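PDB 4HW6: hypothetical protein, IPT/TIG domain protein from Bacteroides ovatus, which is of unknown function but probably serves as an auxiliary nutrient-binding, perhaps carbohydrate-binding, protein that joins an IPT/TIG domain to a six-bladed beta-propeller. Local coordinates for residues L115-E120 against P131-G136; V127-F132 against Y173-T178; F138-R143 against Q160-R165; K177-G182 against Y210-A215. All blocks are in the same frame, centred on the assembly; numbering follows the deposited sequence.

Interaction 1. Residues L115-E120 against P131-G136; sequences LGKLYE and PFDDCG
The backbones of L115-E120 and P131-G136 meet where K117 N donates to G136 O at 2.9 Å (N-H...O angle 156°). The same oxygen receives a CA-H...O contact from G116 CA at 3.3 Å, so two consecutive residues converge on it. G116 has a positive phi, and a CB at this phi would run into L115 O. One water ties the backbones together a second time, accepting from G116 N and donating to F132 O.

K117 reaches across with an extended chain, and its ammonium is gripped twice by one residue. NZ donates to D133 O at 2.8 Å and forms a salt bridge with D133 OD1, also at 2.8 Å, which it meets from above the carboxylate plane. With CG anti to the backbone N (chi1 -165°), D133 brings its carboxylate round to the nitrogen that its own carbonyl already holds. A type I turn from P131 to D134, closed by D134 N to P131 O, carries this pair of acceptors. On the apolar side, L115 CD2 lies over one face of the F132 ring, 4.0 Å from its centroid.

L115 ends strand 109-115; its side chain and that of F132 both touch V167 of strand 164-168 and V174 of strand 173-177, which lie in the adjacent sheet, while F114 meets F132 edge-to-face.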
# COMPACT_ATOMS: atom_id res chain seq x y z
N LEU A 115 -4.16 -11.38 -4.60
CA LEU A 115 -4.66 -12.59 -3.96
C LEU A 115 -6.17 -12.70 -4.05
O LEU A 115 -6.89 -11.68 -3.98
CB LEU A 115 -4.27 -12.64 -2.49
CG LEU A 115 -2.79 -12.69 -2.13
CD1 LEU A 115 -2.59 -12.28 -0.68
CD2 LEU A 115 -2.22 -14.09 -2.40
N GLY A 116 -6.63 -13.95 -4.17
CA GLY A 116 -8.05 -14.27 -4.18
C GLY A 116 -8.53 -14.67 -5.55
O GLY A 116 -8.21 -13.98 -6.54
N LYS A 117 -9.30 -15.76 -5.61
CA LYS A 117 -9.85 -16.26 -6.87
C LYS A 117 -11.29 -16.69 -6.62
O LYS A 117 -11.60 -17.25 -5.57
CB LYS A 117 -9.04 -17.44 -7.39
CG LYS A 117 -7.59 -17.07 -7.71
CD LYS A 117 -6.80 -18.31 -8.09
CE LYS A 117 -5.40 -17.98 -8.58
NZ LYS A 117 -4.71 -19.23 -8.99
N LEU A 118 -12.17 -16.38 -7.56
CA LEU A 118 -13.58 -16.72 -7.46
C LEU A 118 -13.96 -17.62 -8.64
O LEU A 118 -13.19 -17.80 -9.59
CB LEU A 118 -14.42 -15.45 -7.51
CG LEU A 118 -14.37 -14.46 -6.34
CD1 LEU A 118 -12.99 -13.86 -6.16
CD2 LEU A 118 -15.44 -13.39 -6.57
N TYR A 119 -15.15 -18.20 -8.58
CA TYR A 119 -15.62 -19.01 -9.69
C TYR A 119 -17.07 -18.69 -10.01
O TYR A 119 -17.71 -17.89 -9.33
CB TYR A 119 -15.38 -20.52 -9.47
CG TYR A 119 -15.95 -21.12 -8.20
CD1 TYR A 119 -15.28 -20.98 -6.99
CD2 TYR A 119 -17.14 -21.87 -8.22
CE1 TYR A 119 -15.77 -21.54 -5.83
CE2 TYR A 119 -17.64 -22.44 -7.04
CZ TYR A 119 -16.95 -22.26 -5.86
OH TYR A 119 -17.41 -22.79 -4.68
N GLU A 120 -17.55 -19.29 -11.10
CA GLU A 120 -18.89 -19.05 -11.62
C GLU A 120 -19.11 -17.58 -11.94
O GLU A 120 -19.95 -16.93 -11.36
CB GLU A 120 -19.93 -19.60 -10.66
CG GLU A 120 -21.13 -20.23 -11.35
CD GLU A 120 -21.81 -21.28 -10.48
OE1 GLU A 120 -21.16 -22.29 -10.15
OE2 GLU A 120 -23.00 -21.09 -10.13
N PRO A 131 -1.84 -21.74 -0.05
CA PRO A 131 -0.83 -21.04 -0.83
C PRO A 131 -1.40 -19.83 -1.53
O PRO A 131 -2.60 -19.79 -1.82
CB PRO A 131 -0.39 -22.07 -1.88
CG PRO A 131 -0.77 -23.40 -1.32
CD PRO A 131 -1.98 -23.15 -0.46
N PHE A 132 -0.53 -18.86 -1.83
CA PHE A 132 -0.93 -17.67 -2.58
C PHE A 132 -1.77 -18.01 -3.82
O PHE A 132 -2.76 -17.33 -4.10
CB PHE A 132 0.32 -16.88 -3.05
CG PHE A 132 0.92 -15.95 -2.02
CD1 PHE A 132 0.59 -16.02 -0.67
CD2 PHE A 132 1.83 -14.99 -2.42
CE1 PHE A 132 1.15 -15.14 0.25
CE2 PHE A 132 2.39 -14.12 -1.51
CZ PHE A 132 2.05 -14.20 -0.18
N ASP A 133 -1.36 -19.04 -4.55
CA ASP A 133 -2.05 -19.47 -5.77
C ASP A 133 -3.35 -20.26 -5.57
O ASP A 133 -4.05 -20.53 -6.55
CB ASP A 133 -1.09 -20.29 -6.63
CG ASP A 133 -1.60 -20.47 -8.06
OD1 ASP A 133 -1.97 -19.45 -8.68
OD2 ASP A 133 -1.64 -21.62 -8.53
N ASP A 134 -3.68 -20.63 -4.33
CA ASP A 134 -4.77 -21.58 -4.07
C ASP A 134 -5.29 -21.40 -2.63
O ASP A 134 -5.15 -22.27 -1.76
CB ASP A 134 -4.27 -23.00 -4.31
CG ASP A 134 -5.38 -23.99 -4.64
OD1 ASP A 134 -6.57 -23.67 -4.49
OD2 ASP A 134 -5.05 -25.13 -5.03
N CYS A 135 -5.86 -20.24 -2.37
CA CYS A 135 -6.30 -19.88 -1.02
C CYS A 135 -7.71 -19.29 -1.10
O CYS A 135 -8.04 -18.39 -0.33
CB CYS A 135 -5.34 -18.87 -0.39
SG CYS A 135 -5.15 -17.32 -1.32
N GLY A 136 -8.51 -19.78 -2.04
CA GLY A 136 -9.89 -19.30 -2.17
C GLY A 136 -9.97 -17.82 -2.41
O GLY A 136 -9.11 -17.26 -3.11
O HOH W 1 -5.11 -16.28 -4.96

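Interaction 2. Residues V127-F132 against Y173-T178; sequences VLAGPF and YVDIKT
G130 and V174 form an antiparallel hydrogen-bonded pair that adds the two-residue strand 130-131 to the edge of a propeller blade, beside strand 173-177. V174 N donates to G130 O at 2.7 Å, almost straight at 175°; the return bond from G130 N to V174 O is longer, 3.2 Å. V174 O also takes a CA-H...O contact from A129 CA.

The Y173 ring is laid across this bridge. A chi1 of -165° swings it away from its own N and over the G130 peptide, with Y173 CE1 3.4 Å from G130 C and G130 O over the same ring. Y173 CE1 meets P131 CD, while the phenolic oxygen passes A129 CB at 3.6 Å. A serine in place of Y173 would probably leave the G130 peptide without its flat cover and open a gap beside A129 and P131. Next to the bridge, F132 CD1 packs against V174 CG2 at 3.8 Å, the two side chains crossing at about a right angle. Farther along the strand I176 CD1 fills in against the backbone of L128 and A129.

Behind this first shell stands R165 of the adjoining strand 164-168. Its NH2 donates to both L128 O and V174 O, binding the two segments to each other, and its NE donates to D175 O. D175 OD1 sits in plane at the edge of the Y173 ring, 3.5 Å from A129 CB, and receives a weak bond from I176 N.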
# COMPACT_ATOMS: atom_id res chain seq x y z
N VAL A 127 -13.65 -20.35 1.22
CA VAL A 127 -12.84 -19.74 2.25
C VAL A 127 -11.94 -20.81 2.88
O VAL A 127 -12.41 -21.77 3.49
CB VAL A 127 -13.71 -19.03 3.30
CG1 VAL A 127 -12.87 -18.57 4.49
CG2 VAL A 127 -14.47 -17.87 2.68
N LEU A 128 -10.63 -20.65 2.71
CA LEU A 128 -9.65 -21.58 3.24
C LEU A 128 -8.26 -20.98 3.34
O LEU A 128 -7.92 -20.04 2.60
CB LEU A 128 -9.53 -22.84 2.40
CG LEU A 128 -8.97 -22.71 0.97
CD1 LEU A 128 -8.37 -24.03 0.51
CD2 LEU A 128 -10.05 -22.30 0.02
N ALA A 129 -7.48 -21.53 4.26
CA ALA A 129 -6.05 -21.27 4.33
C ALA A 129 -5.39 -22.04 3.18
O ALA A 129 -5.73 -23.19 2.90
CB ALA A 129 -5.49 -21.76 5.66
N GLY A 130 -4.46 -21.39 2.52
CA GLY A 130 -3.69 -22.04 1.49
C GLY A 130 -2.59 -21.17 0.90
O GLY A 130 -2.42 -20.01 1.28
N PRO A 131 -1.84 -21.74 -0.05
CA PRO A 131 -0.83 -21.04 -0.83
C PRO A 131 -1.40 -19.83 -1.53
O PRO A 131 -2.60 -19.79 -1.82
CB PRO A 131 -0.39 -22.07 -1.88
CG PRO A 131 -0.77 -23.40 -1.32
CD PRO A 131 -1.98 -23.15 -0.46
N PHE A 132 -0.53 -18.86 -1.83
CA PHE A 132 -0.93 -17.67 -2.58
C PHE A 132 -1.77 -18.01 -3.82
O PHE A 132 -2.76 -17.33 -4.10
CB PHE A 132 0.32 -16.88 -3.05
CG PHE A 132 0.92 -15.95 -2.02
CD1 PHE A 132 0.59 -16.02 -0.67
CD2 PHE A 132 1.83 -14.99 -2.42
CE1 PHE A 132 1.15 -15.14 0.25
CE2 PHE A 132 2.39 -14.12 -1.51
CZ PHE A 132 2.05 -14.20 -0.18
N TYR A 173 1.96 -18.04 1.68
CA TYR A 173 0.80 -18.73 2.25
C TYR A 173 -0.13 -17.71 2.89
O TYR A 173 0.34 -16.73 3.46
CB TYR A 173 1.28 -19.72 3.31
CG TYR A 173 0.24 -20.74 3.71
CD1 TYR A 173 0.08 -21.91 2.97
CD2 TYR A 173 -0.58 -20.55 4.83
CE1 TYR A 173 -0.85 -22.87 3.34
CE2 TYR A 173 -1.52 -21.52 5.19
CZ TYR A 173 -1.65 -22.66 4.44
OH TYR A 173 -2.59 -23.61 4.78
N VAL A 174 -1.44 -17.93 2.76
CA VAL A 174 -2.43 -17.06 3.40
C VAL A 174 -3.21 -17.88 4.42
O VAL A 174 -4.09 -18.64 4.05
CB VAL A 174 -3.43 -16.40 2.42
CG1 VAL A 174 -4.28 -15.37 3.16
CG2 VAL A 174 -2.69 -15.73 1.24
N ASP A 175 -2.87 -17.70 5.69
CA ASP A 175 -3.47 -18.48 6.76
C ASP A 175 -4.73 -17.79 7.28
O ASP A 175 -5.01 -16.63 6.99
CB ASP A 175 -2.47 -18.65 7.91
CG ASP A 175 -2.67 -19.94 8.69
OD1 ASP A 175 -3.61 -20.72 8.42
OD2 ASP A 175 -1.84 -20.18 9.59
N ILE A 176 -5.49 -18.55 8.04
CA ILE A 176 -6.60 -18.05 8.86
C ILE A 176 -6.16 -18.12 10.31
O ILE A 176 -5.75 -19.20 10.80
CB ILE A 176 -7.86 -18.92 8.70
CG1 ILE A 176 -8.37 -18.83 7.25
CG2 ILE A 176 -8.95 -18.46 9.71
CD1 ILE A 176 -9.50 -19.79 6.92
N LYS A 177 -6.24 -16.99 10.99
CA LYS A 177 -5.87 -16.90 12.40
C LYS A 177 -7.11 -17.12 13.28
O LYS A 177 -8.09 -16.40 13.18
CB LYS A 177 -5.23 -15.54 12.70
CG LYS A 177 -4.86 -15.36 14.17
CD LYS A 177 -4.27 -14.01 14.52
CE LYS A 177 -3.75 -14.00 15.96
NZ LYS A 177 -2.71 -15.07 16.21
N THR A 178 -7.05 -18.11 14.17
CA THR A 178 -8.11 -18.30 15.15
C THR A 178 -7.90 -17.25 16.23
O THR A 178 -6.86 -17.21 16.87
CB THR A 178 -8.09 -19.70 15.78
OG1 THR A 178 -8.16 -20.70 14.75
CG2 THR A 178 -9.28 -19.89 16.73

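Interaction 3. Residues F138-R143 against Q160-R165; sequences FDNIWR and QRDAFR
W142 and R143 form a classic beta bulge opposite V158 at the entry to strand 143-146, an outermost strand of its propeller blade, and Q160, just past strand 154-158, lies flat on the W142 indole. The amide plane of Q160 is only 10° from that of the ring. NE2 sits over the ring centre, with Q160 NE2 3.3 Å from W142 CE2, and Q160 CG lies 3.6 Å from the centroid of the five-membered ring in a CH-pi contact. On the opposite face of the indole rests the R143 guanidinium, whose NH1 donates to W142 O at 2.8 Å and also to N338 OD1. With an alanine in place of W142, the Q160 amide is likely to lose the flat surface it lies on and R143 its stacking partner, a gap opening between the two groups.

The other end of the Q160 amide is fixed as well. N140 ND2 donates to Q160 OE1 at 2.8 Å and 157°, in the carbonyl plane and on a lone pair, with the oxygen also lying in the amide plane of N140.

Deeper in the blade, the edge of the F138 ring stands nearly perpendicular over one face of the R165 guanidinium, F138 CD1 3.6 Å from R165 NH1; R165 NH2 itself is bound to L128 O. D139 CB and D162 CB touch at 3.6 Å, their carboxylates near each other, and W125 NE1 donates to D139 OD1. A water donates to D139 OD2 at 2.8 Å and accepts from A163 N.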
# COMPACT_ATOMS: atom_id res chain seq x y z
N PHE A 138 -11.72 -13.99 -0.21
CA PHE A 138 -11.79 -13.39 1.12
C PHE A 138 -13.14 -12.74 1.42
O PHE A 138 -13.61 -11.89 0.66
CB PHE A 138 -10.65 -12.39 1.25
CG PHE A 138 -9.33 -12.99 0.87
CD1 PHE A 138 -8.87 -14.12 1.52
CD2 PHE A 138 -8.59 -12.48 -0.19
CE1 PHE A 138 -7.68 -14.71 1.16
CE2 PHE A 138 -7.40 -13.06 -0.55
CZ PHE A 138 -6.95 -14.20 0.11
N ASP A 139 -13.73 -13.11 2.56
CA ASP A 139 -15.05 -12.59 2.95
C ASP A 139 -15.05 -11.12 3.28
O ASP A 139 -15.99 -10.42 2.93
CB ASP A 139 -15.63 -13.37 4.13
CG ASP A 139 -16.18 -14.73 3.74
OD1 ASP A 139 -16.57 -14.96 2.56
OD2 ASP A 139 -16.24 -15.58 4.65
N ASN A 140 -14.03 -10.63 3.98
CA ASN A 140 -14.06 -9.26 4.48
C ASN A 140 -12.67 -8.77 4.82
O ASN A 140 -12.11 -9.12 5.87
CB ASN A 140 -14.96 -9.18 5.72
CG ASN A 140 -15.24 -7.76 6.17
OD1 ASN A 140 -14.77 -6.80 5.57
ND2 ASN A 140 -16.04 -7.63 7.22
N ILE A 141 -12.12 -7.93 3.95
CA ILE A 141 -10.77 -7.42 4.15
C ILE A 141 -10.88 -6.02 4.79
O ILE A 141 -10.82 -4.99 4.12
CB ILE A 141 -9.97 -7.39 2.82
CG1 ILE A 141 -10.12 -8.70 2.03
CG2 ILE A 141 -8.49 -7.15 3.11
CD1 ILE A 141 -9.73 -8.56 0.55
N TRP A 142 -11.06 -5.99 6.10
CA TRP A 142 -11.63 -4.83 6.76
C TRP A 142 -10.56 -3.79 7.14
O TRP A 142 -10.72 -2.60 6.84
CB TRP A 142 -12.44 -5.28 7.99
CG TRP A 142 -13.01 -4.16 8.78
CD1 TRP A 142 -12.67 -3.81 10.05
CD2 TRP A 142 -14.01 -3.23 8.36
NE1 TRP A 142 -13.39 -2.71 10.45
CE2 TRP A 142 -14.21 -2.32 9.43
CE3 TRP A 142 -14.76 -3.07 7.20
CZ2 TRP A 142 -15.13 -1.29 9.36
CZ3 TRP A 142 -15.68 -2.04 7.13
CH2 TRP A 142 -15.84 -1.15 8.20
N ARG A 143 -9.52 -4.21 7.83
CA ARG A 143 -8.38 -3.34 8.17
C ARG A 143 -7.10 -4.17 8.11
O ARG A 143 -7.03 -5.25 8.70
CB ARG A 143 -8.49 -2.77 9.59
CG ARG A 143 -9.70 -1.91 9.87
CD ARG A 143 -9.61 -0.57 9.16
NE ARG A 143 -10.78 0.28 9.47
CZ ARG A 143 -11.86 0.45 8.70
NH1 ARG A 143 -12.00 -0.18 7.54
NH2 ARG A 143 -12.82 1.29 9.09
N GLN A 160 -13.86 -8.29 10.72
CA GLN A 160 -15.08 -8.10 11.51
C GLN A 160 -15.60 -9.45 12.00
O GLN A 160 -14.90 -10.12 12.78
CB GLN A 160 -16.12 -7.29 10.75
CG GLN A 160 -15.67 -5.85 10.50
CD GLN A 160 -16.69 -5.04 9.72
OE1 GLN A 160 -17.15 -5.43 8.63
NE2 GLN A 160 -17.04 -3.89 10.27
N ARG A 161 -16.77 -9.89 11.54
CA ARG A 161 -17.29 -11.19 11.93
C ARG A 161 -16.70 -12.34 11.13
O ARG A 161 -16.92 -13.49 11.47
CB ARG A 161 -18.80 -11.24 11.77
CG ARG A 161 -19.53 -10.17 12.54
CD ARG A 161 -21.02 -10.33 12.33
NE ARG A 161 -21.72 -9.17 12.85
CZ ARG A 161 -23.00 -9.18 13.27
NH1 ARG A 161 -23.74 -10.28 13.23
NH2 ARG A 161 -23.54 -8.06 13.72
N ASP A 162 -16.02 -12.01 10.03
CA ASP A 162 -15.42 -13.02 9.16
C ASP A 162 -13.96 -13.30 9.57
O ASP A 162 -13.52 -12.87 10.64
CB ASP A 162 -15.56 -12.58 7.69
CG ASP A 162 -17.03 -12.25 7.32
OD1 ASP A 162 -17.91 -13.07 7.58
OD2 ASP A 162 -17.29 -11.15 6.77
N ALA A 163 -13.25 -14.08 8.76
CA ALA A 163 -11.93 -14.54 9.16
C ALA A 163 -10.90 -13.43 9.21
O ALA A 163 -10.87 -12.52 8.37
CB ALA A 163 -11.42 -15.65 8.24
N PHE A 164 -10.03 -13.58 10.20
CA PHE A 164 -8.78 -12.85 10.37
C PHE A 164 -7.72 -13.58 9.53
O PHE A 164 -7.56 -14.80 9.66
CB PHE A 164 -8.43 -12.94 11.84
CG PHE A 164 -7.37 -11.98 12.29
CD1 PHE A 164 -6.07 -12.08 11.84
CD2 PHE A 164 -7.67 -11.02 13.23
CE1 PHE A 164 -5.10 -11.20 12.29
CE2 PHE A 164 -6.70 -10.15 13.69
CZ PHE A 164 -5.42 -10.24 13.22
N ARG A 165 -7.04 -12.86 8.66
CA ARG A 165 -6.09 -13.53 7.75
C ARG A 165 -4.66 -13.06 7.94
O ARG A 165 -4.41 -11.94 8.43
CB ARG A 165 -6.50 -13.32 6.28
CG ARG A 165 -7.94 -13.71 5.94
CD ARG A 165 -8.24 -15.17 6.20
NE ARG A 165 -7.41 -16.08 5.40
CZ ARG A 165 -7.85 -16.82 4.37
NH1 ARG A 165 -9.11 -16.76 3.95
NH2 ARG A 165 -7.00 -17.61 3.73
O HOH W 2 -14.04 -15.61 6.36
O HOH W 3 -11.35 -12.08 5.31

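Interaction 4. Residues K177-G182 against Y210-A215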
# COMPACT_ATOMS: atom_id res chain seq x y z
N LYS A 177 -6.24 -16.99 10.99
CA LYS A 177 -5.87 -16.90 12.40
C LYS A 177 -7.11 -17.12 13.28
O LYS A 177 -8.09 -16.40 13.18
CB LYS A 177 -5.23 -15.54 12.70
CG LYS A 177 -4.86 -15.36 14.17
CD LYS A 177 -4.27 -14.01 14.52
CE LYS A 177 -3.75 -14.00 15.96
NZ LYS A 177 -2.71 -15.07 16.21
N THR A 178 -7.05 -18.11 14.17
CA THR A 178 -8.11 -18.30 15.15
C THR A 178 -7.90 -17.25 16.23
O THR A 178 -6.86 -17.21 16.87
CB THR A 178 -8.09 -19.70 15.78
OG1 THR A 178 -8.16 -20.70 14.75
CG2 THR A 178 -9.28 -19.89 16.73
N THR A 179 -8.87 -16.36 16.38
CA THR A 179 -8.80 -15.30 17.39
C THR A 179 -9.74 -15.56 18.56
O THR A 179 -9.51 -15.03 19.64
CB THR A 179 -9.23 -13.95 16.79
OG1 THR A 179 -10.59 -14.06 16.35
CG2 THR A 179 -8.32 -13.53 15.62
N ASN A 180 -10.82 -16.31 18.33
CA ASN A 180 -11.92 -16.43 19.27
C ASN A 180 -12.50 -15.08 19.69
O ASN A 180 -13.00 -14.90 20.82
CB ASN A 180 -11.53 -17.28 20.49
CG ASN A 180 -11.30 -18.73 20.15
OD1 ASN A 180 -10.30 -19.33 20.53
ND2 ASN A 180 -12.22 -19.30 19.40
N ILE A 181 -12.44 -14.13 18.77
CA ILE A 181 -13.04 -12.83 18.92
C ILE A 181 -14.15 -12.73 17.88
O ILE A 181 -13.91 -12.94 16.70
CB ILE A 181 -11.98 -11.74 18.66
CG1 ILE A 181 -10.88 -11.78 19.74
CG2 ILE A 181 -12.61 -10.35 18.56
CD1 ILE A 181 -9.67 -10.90 19.44
N GLY A 182 -15.36 -12.40 18.32
CA GLY A 182 -16.53 -12.40 17.44
C GLY A 182 -16.58 -11.31 16.40
O GLY A 182 -17.13 -11.53 15.32
N TYR A 210 -7.92 -6.69 22.95
CA TYR A 210 -7.15 -7.89 23.22
C TYR A 210 -5.73 -7.72 22.72
O TYR A 210 -5.48 -6.86 21.87
CB TYR A 210 -7.76 -9.08 22.49
CG TYR A 210 -9.06 -9.58 23.04
CD1 TYR A 210 -9.08 -10.50 24.08
CD2 TYR A 210 -10.28 -9.13 22.52
CE1 TYR A 210 -10.26 -10.99 24.60
CE2 TYR A 210 -11.49 -9.62 23.04
CZ TYR A 210 -11.47 -10.56 24.06
OH TYR A 210 -12.63 -11.09 24.63
N LEU A 211 -4.83 -8.53 23.27
CA LEU A 211 -3.43 -8.55 22.84
C LEU A 211 -3.01 -9.98 22.53
O LEU A 211 -3.33 -10.90 23.29
CB LEU A 211 -2.55 -7.96 23.95
CG LEU A 211 -1.05 -7.81 23.70
CD1 LEU A 211 -0.51 -6.58 24.42
CD2 LEU A 211 -0.31 -9.06 24.16
N PHE A 212 -2.28 -10.17 21.42
CA PHE A 212 -1.64 -11.46 21.13
C PHE A 212 -0.14 -11.23 21.22
O PHE A 212 0.41 -10.33 20.56
CB PHE A 212 -2.02 -11.98 19.74
CG PHE A 212 -3.47 -12.34 19.60
CD1 PHE A 212 -4.43 -11.36 19.30
CD2 PHE A 212 -3.90 -13.64 19.77
CE1 PHE A 212 -5.77 -11.68 19.19
CE2 PHE A 212 -5.25 -13.97 19.66
CZ PHE A 212 -6.17 -13.00 19.38
N THR A 213 0.54 -12.02 22.04
CA THR A 213 1.93 -11.70 22.39
C THR A 213 2.91 -12.13 21.30
O THR A 213 2.84 -13.25 20.78
CB THR A 213 2.37 -12.35 23.72
OG1 THR A 213 2.38 -13.77 23.58
CG2 THR A 213 1.44 -11.96 24.86
N ARG A 214 3.83 -11.23 20.97
CA ARG A 214 4.90 -11.52 20.01
C ARG A 214 5.76 -12.71 20.47
O ARG A 214 6.15 -13.55 19.66
CB ARG A 214 5.78 -10.29 19.83
CG ARG A 214 6.88 -10.41 18.78
CD ARG A 214 7.78 -9.18 18.86
NE ARG A 214 8.89 -9.23 17.91
CZ ARG A 214 10.00 -8.49 18.00
NH1 ARG A 214 10.16 -7.61 18.98
NH2 ARG A 214 10.96 -8.63 17.08
N ALA A 215 6.02 -12.78 21.78
CA ALA A 215 6.86 -13.83 22.36
C ALA A 215 6.31 -15.25 22.16
O ALA A 215 7.08 -16.20 22.12
CB ALA A 215 7.09 -13.56 23.84
O HOH W 4 -14.39 -13.47 22.93
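N180 O is approached by two donors: a water at 2.9 Å, which also makes a weak contact with Y210 OH across the interface, and R221 NH1, whose bond to it is weak. The same R221 NH1 donates to T179 O, so the strand next to 207-212 in its sheet takes hold of the loop K177-G182 at consecutive carbonyls. The loop is shaped from within by an ST turn. T179 OG1, placed between the backbone N and the carbonyl carbon (chi1 61°), accepts from I181 N at 3.0 Å.

No direct hydrogen bond crosses between the two segments; the rest of the contact is made by two aromatic rings of strand 207-212. I181 lies along Y210, the two side chains running in opposite senses, with I181 CG1 over one face of the ring, 4.2 Å from its centroid. The terminal I181 CD1 reaches Y210 CD2 at 3.6 Å and also comes to the edge of the F212 ring, wedged between the two aromatics.

F212 is covered on one face by K177, whose CE stands 3.9 Å from the ring centroid. The long chain bends only at its last torsion, bringing NZ to 4.6 Å from that centroid as an off-centre cation-pi contact. T179 O lies in plane at the ring edge, 3.9 Å from F212 CZ.

K177 NZ also donates to F218 O, so the ammonium has a polar partner while CE lies over the ring face. The contact is thus mainly apolar packing, probably with a small electrostatic contribution from the off-centre ammonium, and its polar links run through R221 and water.

From the N terminus, strand 109-115 enters a propeller sheet that also contains the C-terminal strand 425-431, and interaction 1 closes the short loop from there to P131-G136, joining this blade to the next. Interaction 2 begins on the same turn, sharing P131 and F132, and closes a much longer loop by pairing strand 130-131 with 173-177. Interaction 3 is nested inside that loop, touching interaction 2 through R165 and through the F164-K177 strand pairing. Interaction 4 starts where interaction 2 ends, sharing K177 and T178, and packs the loop after strand 173-177 against strand 207-212 of the following blade, closing a loop that holds strands 184-189 and 195-199. Three successive sheets are thereby linked.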